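Local coordinates for molybdopterin biosynthesis protein (Mycobacterium abscessus, PDB 3TCR) that probably binds molybdopterin and takes part in the biosynthesis of the molybdenum cofactor, at residues 138-151 and 168-182. Numbering follows the deposited sequence.
Sequences AIRSSGLAAGVTEA and NIAGSRAAVRDGMAT
The flat carboxylate of Asp178 faces helix 138-145: Ser142 OG donates to OD2 on its syn side, 2.7 Å away and 20° out of the carboxylate plane. The methyl of Ala146 lies over one face of the group, its CB 3.8 Å from OD1. Asp178 reaches across because its CG stands anti to the backbone N (chi1 -169°). Water 1 gives OD2 a second hydrogen bond and also donates to the carbonyl oxygen of Ile139. Water 2 ties Ser142 OG to the carbonyl oxygen of Asp178 and the hydroxyl of Thr182, so two ordered waters fill out the polar part of the interface.

The second carboxylate, that of Glu150, accepts from Ser172 OG at OE2; the 2.5 Å separation is shorter than usual and its exact length doubtful. Chi1 of 64° sets Glu150 CG near the methyl of Ala175, and the bend at chi2 then turns the carboxylate to Ser172. The same Ser172 hydroxyl accepts from Ala175 N at 3.1 Å, capping the start of helix 173-182, and the bond to Glu150 would tie this N-cap serine to segment 138-151.

Small residues let the backbones close in: Ile139 CA and Gly179 CA are 5.4 Å apart. Val148 CG1 packs on Ala174 CB at 3.9 Å, while the methyl of Thr182 lies against Ala138 CB. On its far side helix 173-182 rests on helix 64-73 through Val176 and Met180. This is helix-on-helix packing on one flank of the mixed sheet in a MoCF_biosynth domain, with strand 164-169 leading through a serine-capped turn into the long C-terminal helix.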
loop_
_atom_site.group_PDB
_atom_site.type_symbol
_atom_site.label_atom_id
_atom_site.label_comp_id
_atom_site.label_asym_id
_atom_site.label_seq_id
_atom_site.Cartn_x
_atom_site.Cartn_y
_atom_site.Cartn_z
ATOM N N ALA A 138 -0.406 -0.784 -8.196
ATOM C CA ALA A 138 -0.756 -1.423 -9.475
ATOM C C ALA A 138 0.502 -1.992 -10.205
ATOM O O ALA A 138 0.430 -3.055 -10.820
ATOM C CB ALA A 138 -1.509 -0.441 -10.393
ATOM N N ILE A 139 1.633 -1.287 -10.132
ATOM C CA ILE A 139 2.872 -1.752 -10.762
ATOM C C ILE A 139 3.350 -3.025 -10.072
ATOM O O ILE A 139 3.721 -4.007 -10.745
ATOM C CB ILE A 139 3.965 -0.668 -10.765
ATOM C CG1 ILE A 139 3.609 0.484 -11.733
ATOM C CG2 ILE A 139 5.328 -1.226 -11.180
ATOM C CD1 ILE A 139 4.487 1.727 -11.581
ATOM N N ARG A 140 3.325 -3.029 -8.737
ATOM C CA ARG A 140 3.737 -4.233 -7.976
ATOM C C ARG A 140 2.803 -5.405 -8.257
ATOM O O ARG A 140 3.238 -6.538 -8.483
ATOM C CB ARG A 140 3.776 -3.970 -6.460
ATOM C CG ARG A 140 5.043 -3.240 -6.017
ATOM C CD ARG A 140 5.159 -3.159 -4.536
ATOM N NE ARG A 140 4.301 -2.128 -3.961
ATOM C CZ ARG A 140 4.674 -0.860 -3.765
ATOM N NH1 ARG A 140 3.825 -0.014 -3.193
ATOM N NH2 ARG A 140 5.883 -0.408 -4.164
ATOM N N SER A 141 1.519 -5.125 -8.207
ATOM C CA SER A 141 0.508 -6.151 -8.385
ATOM C C SER A 141 0.570 -6.777 -9.772
ATOM O O SER A 141 0.554 -7.981 -9.905
ATOM C CB SER A 141 -0.873 -5.514 -8.205
ATOM O OG SER A 141 -1.823 -6.499 -8.418
ATOM N N SER A 142 0.648 -5.956 -10.806
ATOM C CA SER A 142 0.788 -6.491 -12.173
ATOM C C SER A 142 2.102 -7.263 -12.358
ATOM O O SER A 142 2.115 -8.303 -13.025
ATOM C CB SER A 142 0.712 -5.378 -13.228
ATOM O OG SER A 142 1.069 -5.872 -14.519
ATOM N N GLY A 143 3.204 -6.769 -11.796
ATOM C CA GLY A 143 4.487 -7.495 -11.911
ATOM C C GLY A 143 4.466 -8.859 -11.231
ATOM O O GLY A 143 5.016 -9.853 -11.739
ATOM N N LEU A 144 3.815 -8.915 -10.072
ATOM C CA LEU A 144 3.637 -10.181 -9.355
ATOM C C LEU A 144 2.810 -11.149 -10.196
ATOM O O LEU A 144 3.200 -12.294 -10.363
ATOM C CB LEU A 144 2.950 -9.956 -7.990
ATOM C CG LEU A 144 2.839 -11.144 -7.032
ATOM C CD1 LEU A 144 4.248 -11.643 -6.738
ATOM C CD2 LEU A 144 2.140 -10.775 -5.728
ATOM N N ALA A 145 1.669 -10.702 -10.721
ATOM C CA ALA A 145 0.822 -11.591 -11.548
ATOM C C ALA A 145 1.562 -12.047 -12.799
ATOM O O ALA A 145 1.335 -13.157 -13.237
ATOM C CB ALA A 145 -0.533 -10.953 -11.906
ATOM N N ALA A 146 2.466 -11.230 -13.349
ATOM C CA ALA A 146 3.284 -11.632 -14.528
ATOM C C ALA A 146 4.522 -12.489 -14.175
ATOM O O ALA A 146 5.253 -12.916 -15.057
ATOM C CB ALA A 146 3.722 -10.411 -15.312
ATOM N N GLY A 147 4.746 -12.757 -12.890
ATOM C CA GLY A 147 5.917 -13.511 -12.472
ATOM C C GLY A 147 7.222 -12.732 -12.582
ATOM O O GLY A 147 8.279 -13.327 -12.605
ATOM N N VAL A 148 7.160 -11.399 -12.610
ATOM C CA VAL A 148 8.378 -10.588 -12.632
ATOM C C VAL A 148 8.675 -10.135 -11.196
ATOM O O VAL A 148 8.153 -9.102 -10.695
ATOM C CB VAL A 148 8.251 -9.378 -13.569
ATOM C CG1 VAL A 148 9.559 -8.597 -13.592
ATOM C CG2 VAL A 148 7.801 -9.803 -14.983
ATOM N N THR A 149 9.509 -10.933 -10.536
ATOM C CA THR A 149 9.771 -10.824 -9.095
ATOM C C THR A 149 10.266 -9.455 -8.676
ATOM O O THR A 149 9.811 -8.911 -7.676
ATOM C CB THR A 149 10.834 -11.864 -8.681
ATOM O OG1 THR A 149 10.361 -13.180 -9.019
ATOM C CG2 THR A 149 11.148 -11.784 -7.132
ATOM N N GLU A 150 11.217 -8.912 -9.431
ATOM C CA GLU A 150 11.807 -7.622 -9.100
ATOM C C GLU A 150 10.762 -6.487 -9.217
ATOM O O GLU A 150 10.952 -5.423 -8.635
ATOM C CB GLU A 150 13.046 -7.323 -9.933
ATOM C CG GLU A 150 12.822 -7.183 -11.442
ATOM C CD GLU A 150 12.904 -8.509 -12.222
ATOM O OE1 GLU A 150 12.836 -9.605 -11.599
ATOM O OE2 GLU A 150 13.035 -8.437 -13.475
ATOM N N ALA A 151 9.684 -6.733 -9.971
ATOM C CA ALA A 151 8.560 -5.790 -10.080
ATOM C C ALA A 151 7.543 -5.975 -8.922
ATOM O O ALA A 151 7.134 -5.011 -8.279
ATOM C CB ALA A 151 7.885 -5.899 -11.455
ATOM N N ASN A 168 8.840 5.530 -9.937
ATOM C CA ASN A 168 9.957 4.582 -9.901
ATOM C C ASN A 168 9.575 3.203 -10.460
ATOM O O ASN A 168 8.582 2.587 -9.997
ATOM C CB ASN A 168 10.380 4.301 -8.453
ATOM C CG ASN A 168 10.795 5.531 -7.662
ATOM O OD1 ASN A 168 10.578 5.550 -6.428
ATOM N ND2 ASN A 168 11.462 6.506 -8.307
ATOM N N ILE A 169 10.354 2.688 -11.404
ATOM C CA ILE A 169 10.240 1.260 -11.744
ATOM C C ILE A 169 11.576 0.515 -11.604
ATOM O O ILE A 169 12.646 1.136 -11.643
ATOM C CB ILE A 169 9.571 1.036 -13.112
ATOM C CG1 ILE A 169 10.453 1.386 -14.262
ATOM C CG2 ILE A 169 8.327 1.929 -13.287
ATOM C CD1 ILE A 169 9.575 1.590 -15.516
ATOM N N ALA A 170 11.494 -0.798 -11.417
ATOM C CA ALA A 170 12.684 -1.651 -11.288
ATOM C C ALA A 170 13.447 -1.663 -12.575
ATOM O O ALA A 170 12.914 -1.339 -13.646
ATOM C CB ALA A 170 12.343 -3.082 -10.860
ATOM N N GLY A 171 14.721 -2.027 -12.457
ATOM C CA GLY A 171 15.686 -1.867 -13.539
ATOM C C GLY A 171 15.701 -2.837 -14.723
ATOM O O GLY A 171 16.286 -2.503 -15.779
ATOM N N SER A 172 15.124 -4.024 -14.591
ATOM C CA SER A 172 15.235 -5.024 -15.671
ATOM C C SER A 172 14.328 -4.723 -16.864
ATOM O O SER A 172 13.344 -3.975 -16.753
ATOM C CB SER A 172 14.880 -6.396 -15.130
ATOM O OG SER A 172 13.511 -6.404 -14.801
ATOM N N ARG A 173 14.639 -5.335 -18.005
ATOM C CA ARG A 173 13.779 -5.230 -19.174
ATOM C C ARG A 173 12.374 -5.735 -18.888
ATOM O O ARG A 173 11.399 -5.139 -19.352
ATOM C CB ARG A 173 14.369 -5.968 -20.399
ATOM C CG ARG A 173 15.547 -5.216 -21.040
ATOM C CD ARG A 173 16.175 -5.967 -22.213
ATOM N NE ARG A 173 15.278 -5.980 -23.364
ATOM C CZ ARG A 173 15.155 -5.001 -24.263
ATOM N NH1 ARG A 173 15.869 -3.879 -24.169
ATOM N NH2 ARG A 173 14.287 -5.149 -25.266
ATOM N N ALA A 174 12.266 -6.825 -18.140
ATOM C CA ALA A 174 10.958 -7.424 -17.873
ATOM C C ALA A 174 10.116 -6.463 -17.013
ATOM O O ALA A 174 8.932 -6.294 -17.271
ATOM C CB ALA A 174 11.109 -8.776 -17.177
ATOM N N ALA A 175 10.752 -5.838 -16.019
ATOM C CA ALA A 175 10.090 -4.860 -15.137
ATOM C C ALA A 175 9.682 -3.625 -15.920
ATOM O O ALA A 175 8.589 -3.131 -15.747
ATOM C CB ALA A 175 10.973 -4.482 -13.905
ATOM N N VAL A 176 10.548 -3.134 -16.801
ATOM C CA VAL A 176 10.207 -1.947 -17.619
ATOM C C VAL A 176 9.028 -2.252 -18.555
ATOM O O VAL A 176 8.124 -1.417 -18.725
ATOM C CB VAL A 176 11.392 -1.459 -18.473
ATOM C CG1 VAL A 176 10.901 -0.590 -19.610
ATOM C CG2 VAL A 176 12.424 -0.744 -17.597
ATOM N N ARG A 177 9.023 -3.453 -19.127
ATOM C CA ARG A 177 7.936 -3.848 -20.019
ATOM C C ARG A 177 6.594 -3.860 -19.292
ATOM O O ARG A 177 5.627 -3.256 -19.747
ATOM C CB ARG A 177 8.195 -5.230 -20.666
ATOM C CG ARG A 177 8.421 -5.120 -22.149
ATOM C CD ARG A 177 8.853 -6.450 -22.787
ATOM N NE ARG A 177 9.909 -6.240 -23.789
ATOM C CZ ARG A 177 9.730 -5.553 -24.918
ATOM N NH1 ARG A 177 8.556 -4.997 -25.176
ATOM N NH2 ARG A 177 10.727 -5.422 -25.785
ATOM N N ASP A 178 6.551 -4.588 -18.187
ATOM C CA ASP A 178 5.315 -4.735 -17.442
ATOM C C ASP A 178 4.907 -3.420 -16.728
ATOM O O ASP A 178 3.760 -3.027 -16.790
ATOM C CB ASP A 178 5.404 -5.907 -16.475
ATOM C CG ASP A 178 4.050 -6.254 -15.883
ATOM O OD1 ASP A 178 3.275 -6.895 -16.605
ATOM O OD2 ASP A 178 3.774 -5.870 -14.717
ATOM N N GLY A 179 5.864 -2.720 -16.136
ATOM C CA GLY A 179 5.613 -1.446 -15.433
ATOM C C GLY A 179 5.082 -0.358 -16.331
ATOM O O GLY A 179 4.114 0.345 -15.988
ATOM N N MET A 180 5.712 -0.230 -17.504
ATOM C CA MET A 180 5.264 0.735 -18.498
ATOM C C MET A 180 3.856 0.427 -19.007
ATOM O O MET A 180 3.054 1.353 -19.186
ATOM C CB MET A 180 6.279 0.844 -19.658
ATOM C CG MET A 180 7.589 1.517 -19.272
ATOM S SD MET A 180 7.398 3.261 -18.790
ATOM C CE MET A 180 6.906 3.952 -20.379
ATOM N N ALA A 181 3.526 -0.844 -19.241
ATOM C CA ALA A 181 2.163 -1.188 -19.713
ATOM C C ALA A 181 1.091 -0.773 -18.674
ATOM O O ALA A 181 0.012 -0.301 -19.033
ATOM C CB ALA A 181 2.036 -2.687 -20.070
ATOM N N THR A 182 1.419 -0.908 -17.402
ATOM C CA THR A 182 0.529 -0.499 -16.306
ATOM C C THR A 182 0.496 1.030 -16.163
ATOM O O THR A 182 -0.559 1.632 -16.021
ATOM C CB THR A 182 0.978 -1.135 -14.974
ATOM O OG1 THR A 182 0.805 -2.544 -15.048
ATOM C CG2 THR A 182 0.174 -0.603 -13.800
HETATM O O HOH W 1 4.952 -4.044 -13.185
HETATM O O HOH W 2 1.153 -4.377 -16.852
#